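Local coordinates for putative TOXIN related protein (Parabacteroides distasonis ATCC 8503, PDB 3K0Y) that is of unknown function but pairs an N-terminal OB domain with a C-terminal beta sandwich domain in the manner of NigD-like proteins, at residues P105-I115 and Y190-L201; N145-R153 and V169-T179. One frame throughout, in Å; residues are numbered along the deposited sequence.

Contact 1 of 2, residues P105-I115 and Y190-L201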
loop_
_atom_site.group_PDB
_atom_site.type_symbol
_atom_site.label_atom_id
_atom_site.label_comp_id
_atom_site.label_asym_id
_atom_site.label_seq_id
_atom_site.Cartn_x
_atom_site.Cartn_y
_atom_site.Cartn_z
ATOM N N PRO A 105 -7.538 14.661 -8.919
ATOM C CA PRO A 105 -7.178 14.848 -7.532
ATOM C C PRO A 105 -7.769 13.834 -6.555
ATOM O O PRO A 105 -8.788 13.201 -6.805
ATOM C CB PRO A 105 -7.634 16.295 -7.237
ATOM C CG PRO A 105 -8.744 16.532 -8.207
ATOM C CD PRO A 105 -8.282 15.816 -9.454
ATOM N N VAL A 106 -7.062 13.658 -5.456
ATOM C CA VAL A 106 -7.516 12.867 -4.322
ATOM C C VAL A 106 -7.303 13.659 -3.030
ATOM O O VAL A 106 -6.615 14.702 -2.998
ATOM C CB VAL A 106 -6.727 11.549 -4.218
ATOM C CG1 VAL A 106 -6.821 10.690 -5.568
ATOM C CG2 VAL A 106 -5.282 11.827 -3.824
ATOM N N SER A 107 -7.836 13.092 -1.959
ATOM C CA SER A 107 -7.672 13.593 -0.604
ATOM C C SER A 107 -6.911 12.547 0.257
ATOM O O SER A 107 -7.352 11.401 0.360
ATOM C CB SER A 107 -9.082 13.760 -0.064
ATOM O OG SER A 107 -9.068 14.336 1.188
ATOM N N ILE A 108 -5.759 12.903 0.818
ATOM C CA ILE A 108 -5.081 12.046 1.787
ATOM C C ILE A 108 -4.753 12.852 3.078
ATOM O O ILE A 108 -4.056 13.825 3.026
ATOM C CB ILE A 108 -3.789 11.467 1.216
ATOM C CG1 ILE A 108 -4.016 10.746 -0.144
ATOM C CG2 ILE A 108 -3.175 10.469 2.163
ATOM C CD1 ILE A 108 -2.706 10.344 -0.834
ATOM N N TYR A 109 -5.282 12.464 4.217
ATOM C CA TYR A 109 -4.958 13.151 5.440
ATOM C C TYR A 109 -3.679 12.546 5.988
ATOM O O TYR A 109 -3.300 11.415 5.660
ATOM C CB TYR A 109 -6.061 13.018 6.440
ATOM C CG TYR A 109 -7.232 13.871 6.088
ATOM C CD1 TYR A 109 -8.112 13.527 5.027
ATOM C CD2 TYR A 109 -7.447 15.058 6.760
ATOM C CE1 TYR A 109 -9.201 14.362 4.703
ATOM C CE2 TYR A 109 -8.503 15.861 6.454
ATOM C CZ TYR A 109 -9.386 15.524 5.424
ATOM O OH TYR A 109 -10.404 16.417 5.181
ATOM N N ASN A 110 -2.963 13.363 6.717
ATOM C CA ASN A 110 -1.863 12.910 7.576
ATOM C C ASN A 110 -2.327 11.723 8.459
ATOM O O ASN A 110 -3.392 11.755 9.141
ATOM C CB ASN A 110 -1.400 14.060 8.461
ATOM C CG ASN A 110 -0.679 15.148 7.685
ATOM O OD1 ASN A 110 -1.294 16.004 6.984
ATOM N ND2 ASN A 110 0.656 15.093 7.743
ATOM N N ASN A 111 -1.550 10.673 8.375
ATOM C CA ASN A 111 -1.723 9.430 9.154
ATOM C C ASN A 111 -2.429 8.406 8.324
ATOM O O ASN A 111 -2.497 7.282 8.745
ATOM C CB ASN A 111 -2.313 9.604 10.554
ATOM C CG ASN A 111 -1.466 10.478 11.391
ATOM O OD1 ASN A 111 -0.299 10.727 11.062
ATOM N ND2 ASN A 111 -2.013 10.975 12.449
ATOM N N ASN A 112 -2.896 8.802 7.135
ATOM C CA ASN A 112 -3.617 7.915 6.216
ATOM C C ASN A 112 -2.653 7.447 5.150
ATOM O O ASN A 112 -3.040 6.777 4.160
ATOM C CB ASN A 112 -4.895 8.596 5.622
ATOM C CG ASN A 112 -6.119 8.579 6.610
ATOM O OD1 ASN A 112 -6.086 7.940 7.646
ATOM N ND2 ASN A 112 -7.201 9.263 6.242
HETATM N N MSE A 113 -1.384 7.820 5.309
HETATM C CA MSE A 113 -0.323 7.233 4.490
HETATM C C MSE A 113 0.756 6.706 5.410
HETATM O O MSE A 113 1.253 7.433 6.223
HETATM C CB MSE A 113 0.298 8.293 3.578
HETATM C CG MSE A 113 1.143 7.646 2.539
HETATM SE SE MSE A 113 2.034 8.807 1.231
HETATM C CE MSE A 113 0.601 9.752 0.495
ATOM N N TRP A 114 1.140 5.436 5.297
ATOM C CA TRP A 114 2.181 4.938 6.186
ATOM C C TRP A 114 2.961 3.792 5.596
ATOM O O TRP A 114 2.435 3.071 4.766
ATOM C CB TRP A 114 1.571 4.547 7.540
ATOM C CG TRP A 114 0.797 3.275 7.551
ATOM C CD1 TRP A 114 1.227 2.062 7.993
ATOM C CD2 TRP A 114 -0.536 3.077 7.075
ATOM N NE1 TRP A 114 0.250 1.135 7.847
ATOM C CE2 TRP A 114 -0.841 1.719 7.265
ATOM C CE3 TRP A 114 -1.515 3.918 6.538
ATOM C CZ2 TRP A 114 -2.075 1.184 6.944
ATOM C CZ3 TRP A 114 -2.771 3.361 6.214
ATOM C CH2 TRP A 114 -3.019 2.020 6.428
ATOM N N ILE A 115 4.208 3.616 6.047
ATOM C CA ILE A 115 5.022 2.472 5.690
ATOM C C ILE A 115 4.780 1.343 6.674
ATOM O O ILE A 115 4.790 1.561 7.878
ATOM C CB ILE A 115 6.538 2.802 5.636
ATOM C CG1 ILE A 115 6.806 3.834 4.527
ATOM C CG2 ILE A 115 7.344 1.517 5.294
ATOM C CD1 ILE A 115 8.269 4.323 4.503
ATOM N N TYR A 190 1.414 13.747 -4.316
ATOM C CA TYR A 190 0.072 13.397 -4.809
ATOM C C TYR A 190 -0.624 14.696 -5.154
ATOM O O TYR A 190 -0.165 15.753 -4.736
ATOM C CB TYR A 190 -0.724 12.608 -3.757
ATOM C CG TYR A 190 -0.908 13.329 -2.458
ATOM C CD1 TYR A 190 0.111 13.394 -1.539
ATOM C CD2 TYR A 190 -2.114 13.940 -2.141
ATOM C CE1 TYR A 190 -0.039 14.072 -0.359
ATOM C CE2 TYR A 190 -2.270 14.618 -0.964
ATOM C CZ TYR A 190 -1.232 14.669 -0.073
ATOM O OH TYR A 190 -1.373 15.344 1.127
ATOM N N TRP A 191 -1.716 14.627 -5.902
ATOM C CA TRP A 191 -2.418 15.821 -6.358
ATOM C C TRP A 191 -3.788 15.915 -5.756
ATOM O O TRP A 191 -4.518 14.925 -5.651
ATOM C CB TRP A 191 -2.457 15.911 -7.882
ATOM C CG TRP A 191 -1.090 16.220 -8.341
ATOM C CD1 TRP A 191 -0.463 17.463 -8.376
ATOM C CD2 TRP A 191 -0.091 15.261 -8.695
ATOM N NE1 TRP A 191 0.858 17.313 -8.765
ATOM C CE2 TRP A 191 1.105 15.975 -8.971
ATOM C CE3 TRP A 191 -0.088 13.863 -8.807
ATOM C CZ2 TRP A 191 2.272 15.329 -9.370
ATOM C CZ3 TRP A 191 1.079 13.236 -9.207
ATOM C CH2 TRP A 191 2.228 13.959 -9.492
ATOM N N THR A 192 -4.093 17.133 -5.307
ATOM C CA THR A 192 -5.324 17.440 -4.631
ATOM C C THR A 192 -6.011 18.566 -5.373
ATOM O O THR A 192 -5.485 19.088 -6.357
ATOM C CB THR A 192 -5.079 17.867 -3.161
ATOM O OG1 THR A 192 -4.544 19.201 -3.120
ATOM C CG2 THR A 192 -4.122 16.928 -2.499
ATOM N N SER A 193 -7.198 18.914 -4.889
ATOM C CA SER A 193 -8.009 19.971 -5.465
ATOM C C SER A 193 -7.361 21.339 -5.250
ATOM O O SER A 193 -7.654 22.273 -5.977
ATOM C CB SER A 193 -9.390 19.959 -4.821
ATOM O OG SER A 193 -9.264 20.217 -3.432
ATOM N N GLU A 194 -6.497 21.454 -4.249
ATOM C CA GLU A 194 -5.704 22.680 -4.044
ATOM C C GLU A 194 -4.226 22.476 -4.446
ATOM O O GLU A 194 -3.355 23.153 -3.934
ATOM C CB GLU A 194 -5.848 23.208 -2.601
ATOM C CG GLU A 194 -5.388 22.276 -1.461
ATOM C CD GLU A 194 -5.966 22.712 -0.093
ATOM O OE1 GLU A 194 -7.202 22.561 0.094
ATOM O OE2 GLU A 194 -5.199 23.219 0.787
ATOM N N GLY A 195 -3.979 21.527 -5.360
ATOM C CA GLY A 195 -2.687 21.358 -6.026
ATOM C C GLY A 195 -1.844 20.194 -5.532
ATOM O O GLY A 195 -2.297 19.355 -4.745
ATOM N N LYS A 196 -0.594 20.180 -5.993
ATOM C CA LYS A 196 0.413 19.217 -5.577
ATOM C C LYS A 196 0.769 19.333 -4.103
ATOM O O LYS A 196 1.070 20.431 -3.656
ATOM C CB LYS A 196 1.688 19.406 -6.398
ATOM C CG LYS A 196 2.675 18.231 -6.341
ATOM C CD LYS A 196 4.038 18.602 -6.953
ATOM C CE LYS A 196 4.920 17.385 -7.274
ATOM N NZ LYS A 196 5.921 17.686 -8.384
ATOM N N GLN A 197 0.759 18.201 -3.372
ATOM C CA GLN A 197 1.271 18.109 -1.997
ATOM C C GLN A 197 2.220 16.947 -1.893
ATOM O O GLN A 197 2.270 16.111 -2.783
ATOM C CB GLN A 197 0.197 17.847 -0.948
ATOM C CG GLN A 197 -1.192 18.135 -1.328
ATOM C CD GLN A 197 -1.677 19.430 -0.796
ATOM O OE1 GLN A 197 -2.892 19.624 -0.575
ATOM N NE2 GLN A 197 -0.764 20.335 -0.584
ATOM N N ALA A 198 2.881 16.866 -0.753
ATOM C CA ALA A 198 3.949 15.919 -0.467
ATOM C C ALA A 198 3.783 15.363 0.949
ATOM O O ALA A 198 3.368 16.062 1.876
ATOM C CB ALA A 198 5.316 16.588 -0.549
ATOM N N TYR A 199 4.129 14.103 1.125
ATOM C CA TYR A 199 4.242 13.582 2.453
ATOM C C TYR A 199 5.599 12.936 2.551
ATOM O O TYR A 199 6.059 12.355 1.604
ATOM C CB TYR A 199 3.104 12.614 2.775
ATOM C CG TYR A 199 1.816 13.327 3.170
ATOM C CD1 TYR A 199 1.803 14.566 3.916
ATOM C CD2 TYR A 199 0.596 12.802 2.758
ATOM C CE1 TYR A 199 0.553 15.196 4.239
ATOM C CE2 TYR A 199 -0.592 13.435 3.025
ATOM C CZ TYR A 199 -0.632 14.608 3.784
ATOM O OH TYR A 199 -1.910 15.070 4.001
ATOM N N LYS A 200 6.245 13.103 3.703
ATOM C CA LYS A 200 7.596 12.633 3.920
ATOM C C LYS A 200 7.605 11.572 4.964
ATOM O O LYS A 200 7.233 11.833 6.105
ATOM C CB LYS A 200 8.484 13.746 4.405
ATOM C CG LYS A 200 8.821 14.765 3.413
ATOM C CD LYS A 200 10.107 15.519 3.831
ATOM C CE LYS A 200 10.565 16.473 2.713
ATOM N NZ LYS A 200 11.421 17.551 3.267
ATOM N N LEU A 201 8.070 10.398 4.608
ATOM C CA LEU A 201 8.126 9.301 5.538
ATOM C C LEU A 201 9.572 8.806 5.630
ATOM O O LEU A 201 10.392 9.023 4.748
ATOM C CB LEU A 201 7.213 8.138 5.094
ATOM C CG LEU A 201 5.802 8.424 4.573
ATOM C CD1 LEU A 201 5.853 8.825 3.098
ATOM C CD2 LEU A 201 4.853 7.186 4.670
#
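The hydroxyl of Tyr-199 donates a hydrogen bond to the carbonyl oxygen of Ile-108, OH to O 2.7 Å, coming in 26° off the carbonyl plane. Tyrosine suits this partly exposed place, its apolar ring packing while its hydroxyl bonds a carbonyl. That oxygen lies at the edge of the phenol ring, as does the CE methyl of Met-113, here selenomethionine, 3.8 Å from Tyr-199 CD2. A bend at the last torsion of its flexible chain (chi3 -56°) brings this methyl round to the rings. The amide of Asn-110 meets the same ring with its plane turned 69° away. The two branches of Ile-108 reach two rings at once: CD1 sits over one face of Tyr-190, 4.0 Å from the ring centroid, while CG2 passes Tyr-199. Further along, Leu-201 fits CD2 against Ile-115 CG1 at 3.9 Å.

At the other end the backbones meet directly, Val-106 N to Trp-191 O at 2.8 Å. The type I turn Thr-192 to Gly-195 joins strands 184-192 and 195-203 as a hairpin, while backbone bonds from Ser-107, Asn-112 and Trp-114 tie the facing segment to strand 119-128. Two layers packed through interleaved aliphatic and aromatic side chains are the hallmark of a beta sandwich, consistent with the NigD-like C-terminal domain.

Contact 2 of 2, residues N145-R153 and V169-T179; sequences NDPYTLEFR and VAFNLSSLPDT
Val-169 touches Phe-152, its CG1 branch 4.1 Å from CE1 of that ring. On the same strand Val-169 lays its other methyl, CG2, over a face of Phe-171, so the valine braces one ring while touching another. Phe-171 in turn brings CE2 to the edge of the Phe-152 ring, 3.7 Å from Phe-152 CD1, and the two side chains cross at about a right angle. Flat, rigid rings suit this spot because they span the gap between the layers; Phe-152 reaches it with CG anti to its backbone N (chi1 174°).

Next along the chain, Asn-172 OD1 accepts from the backbone N of Ser-174, closing an Asx turn, and also from its hydroxyl. Leu-173 then makes a looser contact, its CD2 lying 4.4 Å from Leu-150 CD1. Leu-176 sets CD2 4.1 Å from Leu-150 CD2 and packs it against the carbonyl oxygen of Pro-147, whose hydrogen bond comes from Gln-140. Pro-177 packs its CG on Pro-147 CB at 3.6 Å, the two compact side chains crossing at about a right angle. The carbonyl O of Pro-177 accepts from Tyr-148 OH at 2.7 Å, the donor lying 55° above the carbonyl plane. Thr-179 rests its CG2 methyl 3.5 Å from Tyr-148 OH and turns OG1 to the carbonyl of Glu-182.

Apolar packing thus supplies most of the adhesion, while the single hydrogen bond satisfies a tyrosine hydroxyl and pins the loop around Pro-177.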
loop_
_atom_site.group_PDB
_atom_site.type_symbol
_atom_site.label_atom_id
_atom_site.label_comp_id
_atom_site.label_asym_id
_atom_site.label_seq_id
_atom_site.Cartn_x
_atom_site.Cartn_y
_atom_site.Cartn_z
ATOM N N ASN A 145 18.026 9.758 -10.391
ATOM C CA ASN A 145 18.578 10.916 -9.639
ATOM C C ASN A 145 17.889 11.134 -8.328
ATOM O O ASN A 145 18.401 11.807 -7.467
ATOM C CB ASN A 145 18.533 12.198 -10.477
ATOM C CG ASN A 145 19.418 12.128 -11.679
ATOM O OD1 ASN A 145 20.649 11.949 -11.568
ATOM N ND2 ASN A 145 18.811 12.236 -12.848
ATOM N N ASP A 146 16.749 10.496 -8.149
ATOM C CA ASP A 146 15.845 10.819 -7.042
ATOM C C ASP A 146 15.040 9.555 -6.748
ATOM O O ASP A 146 13.824 9.560 -6.834
ATOM C CB ASP A 146 14.958 11.998 -7.466
ATOM C CG ASP A 146 14.277 12.729 -6.270
ATOM O OD1 ASP A 146 14.437 12.318 -5.045
ATOM O OD2 ASP A 146 13.542 13.736 -6.580
ATOM N N PRO A 147 15.727 8.454 -6.407
ATOM C CA PRO A 147 15.021 7.159 -6.299
ATOM C C PRO A 147 13.935 7.103 -5.195
ATOM O O PRO A 147 12.927 6.391 -5.349
ATOM C CB PRO A 147 16.149 6.157 -6.032
ATOM C CG PRO A 147 17.288 6.964 -5.527
ATOM C CD PRO A 147 17.157 8.339 -6.072
ATOM N N TYR A 148 14.089 7.922 -4.165
ATOM C CA TYR A 148 13.184 7.910 -3.015
ATOM C C TYR A 148 12.118 8.972 -3.077
ATOM O O TYR A 148 11.515 9.281 -2.047
ATOM C CB TYR A 148 13.987 8.036 -1.734
ATOM C CG TYR A 148 14.965 6.919 -1.596
ATOM C CD1 TYR A 148 14.518 5.617 -1.437
ATOM C CD2 TYR A 148 16.343 7.142 -1.675
ATOM C CE1 TYR A 148 15.406 4.560 -1.319
ATOM C CE2 TYR A 148 17.260 6.077 -1.531
ATOM C CZ TYR A 148 16.776 4.799 -1.361
ATOM O OH TYR A 148 17.602 3.727 -1.230
ATOM N N THR A 149 11.897 9.531 -4.267
ATOM C CA THR A 149 10.836 10.500 -4.503
ATOM C C THR A 149 9.839 9.764 -5.417
ATOM O O THR A 149 10.186 9.318 -6.545
ATOM C CB THR A 149 11.306 11.844 -5.161
ATOM O OG1 THR A 149 12.224 12.554 -4.305
ATOM C CG2 THR A 149 10.101 12.764 -5.465
ATOM N N LEU A 150 8.602 9.639 -4.931
ATOM C CA LEU A 150 7.544 8.921 -5.630
ATOM C C LEU A 150 6.338 9.804 -5.866
ATOM O O LEU A 150 6.180 10.839 -5.210
ATOM C CB LEU A 150 7.161 7.690 -4.853
ATOM C CG LEU A 150 8.287 6.746 -4.444
ATOM C CD1 LEU A 150 7.804 5.829 -3.280
ATOM C CD2 LEU A 150 8.701 5.892 -5.607
ATOM N N GLU A 151 5.500 9.407 -6.833
ATOM C CA GLU A 151 4.245 10.090 -7.083
ATOM C C GLU A 151 3.093 9.084 -7.015
ATOM O O GLU A 151 3.125 8.042 -7.669
ATOM C CB GLU A 151 4.219 10.725 -8.463
ATOM C CG GLU A 151 5.197 11.761 -8.705
ATOM C CD GLU A 151 5.167 12.321 -10.156
ATOM O OE1 GLU A 151 4.525 11.743 -11.063
ATOM O OE2 GLU A 151 5.805 13.361 -10.359
ATOM N N PHE A 152 2.090 9.403 -6.221
ATOM C CA PHE A 152 0.894 8.641 -6.143
ATOM C C PHE A 152 -0.028 9.218 -7.183
ATOM O O PHE A 152 -0.354 10.380 -7.158
ATOM C CB PHE A 152 0.262 8.737 -4.753
ATOM C CG PHE A 152 -1.082 8.076 -4.656
ATOM C CD1 PHE A 152 -1.204 6.713 -4.862
ATOM C CD2 PHE A 152 -2.208 8.804 -4.392
ATOM C CE1 PHE A 152 -2.440 6.097 -4.790
ATOM C CE2 PHE A 152 -3.451 8.205 -4.292
ATOM C CZ PHE A 152 -3.575 6.834 -4.483
ATOM N N ARG A 153 -0.467 8.376 -8.096
ATOM C CA ARG A 153 -1.226 8.794 -9.249
ATOM C C ARG A 153 -2.618 8.141 -9.271
ATOM O O ARG A 153 -2.787 6.971 -8.854
ATOM C CB ARG A 153 -0.417 8.387 -10.473
ATOM C CG ARG A 153 0.898 9.110 -10.578
ATOM C CD ARG A 153 0.615 10.335 -11.318
ATOM N NE ARG A 153 1.790 11.034 -11.777
ATOM C CZ ARG A 153 1.734 11.982 -12.694
ATOM N NH1 ARG A 153 0.580 12.309 -13.233
ATOM N NH2 ARG A 153 2.825 12.621 -13.035
ATOM N N VAL A 169 -5.086 1.110 -0.812
ATOM C CA VAL A 169 -4.093 0.502 -1.678
ATOM C C VAL A 169 -2.808 0.263 -0.869
ATOM O O VAL A 169 -2.520 0.959 0.130
ATOM C CB VAL A 169 -3.858 1.414 -2.931
ATOM C CG1 VAL A 169 -3.248 2.813 -2.500
ATOM C CG2 VAL A 169 -3.006 0.715 -3.971
ATOM N N ALA A 170 -2.004 -0.679 -1.327
ATOM C CA ALA A 170 -0.671 -0.949 -0.807
ATOM C C ALA A 170 0.269 -1.135 -1.973
ATOM O O ALA A 170 -0.085 -1.827 -2.940
ATOM C CB ALA A 170 -0.694 -2.214 0.047
ATOM N N PHE A 171 1.427 -0.463 -1.909
ATOM C CA PHE A 171 2.472 -0.574 -2.938
ATOM C C PHE A 171 3.741 -1.236 -2.370
ATOM O O PHE A 171 4.286 -0.821 -1.339
ATOM C CB PHE A 171 2.820 0.811 -3.507
ATOM C CG PHE A 171 1.665 1.487 -4.203
ATOM C CD1 PHE A 171 1.267 1.091 -5.478
ATOM C CD2 PHE A 171 1.004 2.561 -3.621
ATOM C CE1 PHE A 171 0.227 1.728 -6.123
ATOM C CE2 PHE A 171 -0.033 3.218 -4.307
ATOM C CZ PHE A 171 -0.428 2.809 -5.516
ATOM N N ASN A 172 4.194 -2.287 -3.039
ATOM C CA ASN A 172 5.361 -3.018 -2.611
ATOM C C ASN A 172 6.568 -2.138 -2.909
ATOM O O ASN A 172 6.789 -1.734 -4.052
ATOM C CB ASN A 172 5.411 -4.364 -3.351
ATOM C CG ASN A 172 6.431 -5.320 -2.799
ATOM O OD1 ASN A 172 7.509 -4.909 -2.380
ATOM N ND2 ASN A 172 6.149 -6.618 -2.890
ATOM N N LEU A 173 7.347 -1.824 -1.880
ATOM C CA LEU A 173 8.524 -0.952 -2.053
ATOM C C LEU A 173 9.823 -1.693 -2.269
ATOM O O LEU A 173 10.893 -1.089 -2.258
ATOM C CB LEU A 173 8.697 -0.027 -0.845
ATOM C CG LEU A 173 7.512 0.891 -0.592
ATOM C CD1 LEU A 173 7.712 1.749 0.666
ATOM C CD2 LEU A 173 7.258 1.746 -1.793
ATOM N N SER A 174 9.750 -2.992 -2.466
ATOM C CA SER A 174 10.956 -3.788 -2.460
ATOM C C SER A 174 11.860 -3.502 -3.673
ATOM O O SER A 174 12.984 -3.923 -3.669
ATOM C CB SER A 174 10.589 -5.283 -2.387
ATOM O OG SER A 174 9.993 -5.707 -3.589
ATOM N N SER A 175 11.346 -2.797 -4.687
ATOM C CA SER A 175 12.082 -2.395 -5.880
ATOM C C SER A 175 12.835 -1.082 -5.681
ATOM O O SER A 175 13.512 -0.644 -6.599
ATOM C CB SER A 175 11.096 -2.212 -7.065
ATOM O OG SER A 175 10.273 -1.058 -6.868
ATOM N N LEU A 176 12.708 -0.431 -4.524
ATOM C CA LEU A 176 13.507 0.759 -4.259
ATOM C C LEU A 176 14.951 0.315 -3.980
ATOM O O LEU A 176 15.157 -0.794 -3.497
ATOM C CB LEU A 176 12.991 1.566 -3.081
ATOM C CG LEU A 176 11.625 2.248 -3.271
ATOM C CD1 LEU A 176 11.226 2.905 -1.938
ATOM C CD2 LEU A 176 11.617 3.229 -4.441
ATOM N N PRO A 177 15.942 1.172 -4.298
ATOM C CA PRO A 177 17.317 0.733 -4.028
ATOM C C PRO A 177 17.539 0.451 -2.549
ATOM O O PRO A 177 16.940 1.110 -1.659
ATOM C CB PRO A 177 18.205 1.888 -4.553
ATOM C CG PRO A 177 17.286 2.859 -5.308
ATOM C CD PRO A 177 15.865 2.569 -4.759
ATOM N N ASP A 178 18.375 -0.550 -2.282
ATOM C CA ASP A 178 18.658 -0.954 -0.908
ATOM C C ASP A 178 19.215 0.249 -0.161
ATOM O O ASP A 178 20.054 0.941 -0.674
ATOM C CB ASP A 178 19.632 -2.124 -0.846
ATOM C CG ASP A 178 19.563 -2.861 0.497
ATOM O OD1 ASP A 178 19.693 -2.213 1.560
ATOM O OD2 ASP A 178 19.346 -4.087 0.497
ATOM N N THR A 179 18.691 0.528 1.023
ATOM C CA THR A 179 19.196 1.643 1.813
ATOM C C THR A 179 20.363 1.165 2.657
ATOM O O THR A 179 20.868 1.916 3.468
ATOM C CB THR A 179 18.139 2.227 2.764
ATOM O OG1 THR A 179 17.888 1.286 3.810
ATOM C CG2 THR A 179 16.861 2.567 2.024
#

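How the contacts relate
Both contacts join the sheet of strands 149-155, 184-192 and 195-203 to the layer holding strands 113-116, 119-128 and 163-172, but at different depths. Contact 2 is largely buried and apolar, its phenylalanines and leucines filling the interior; contact 1 is partly buried, and its rim includes the exposed Pro-105 and Asn-110. Each includes a tyrosine hydroxyl bonded to a backbone carbonyl of the facing segment. The two meet where Ile-108 CD1 packs on Phe-152 CD2 at 3.9 Å, so the packing of the two is in touch there. Elsewhere Trp-191 covers the Arg-153 and Glu-151 salt bridge, with Trp-191 CH2 3.4 Å from Glu-151 CD; Asp-98 gives that arginine a second acidic partner.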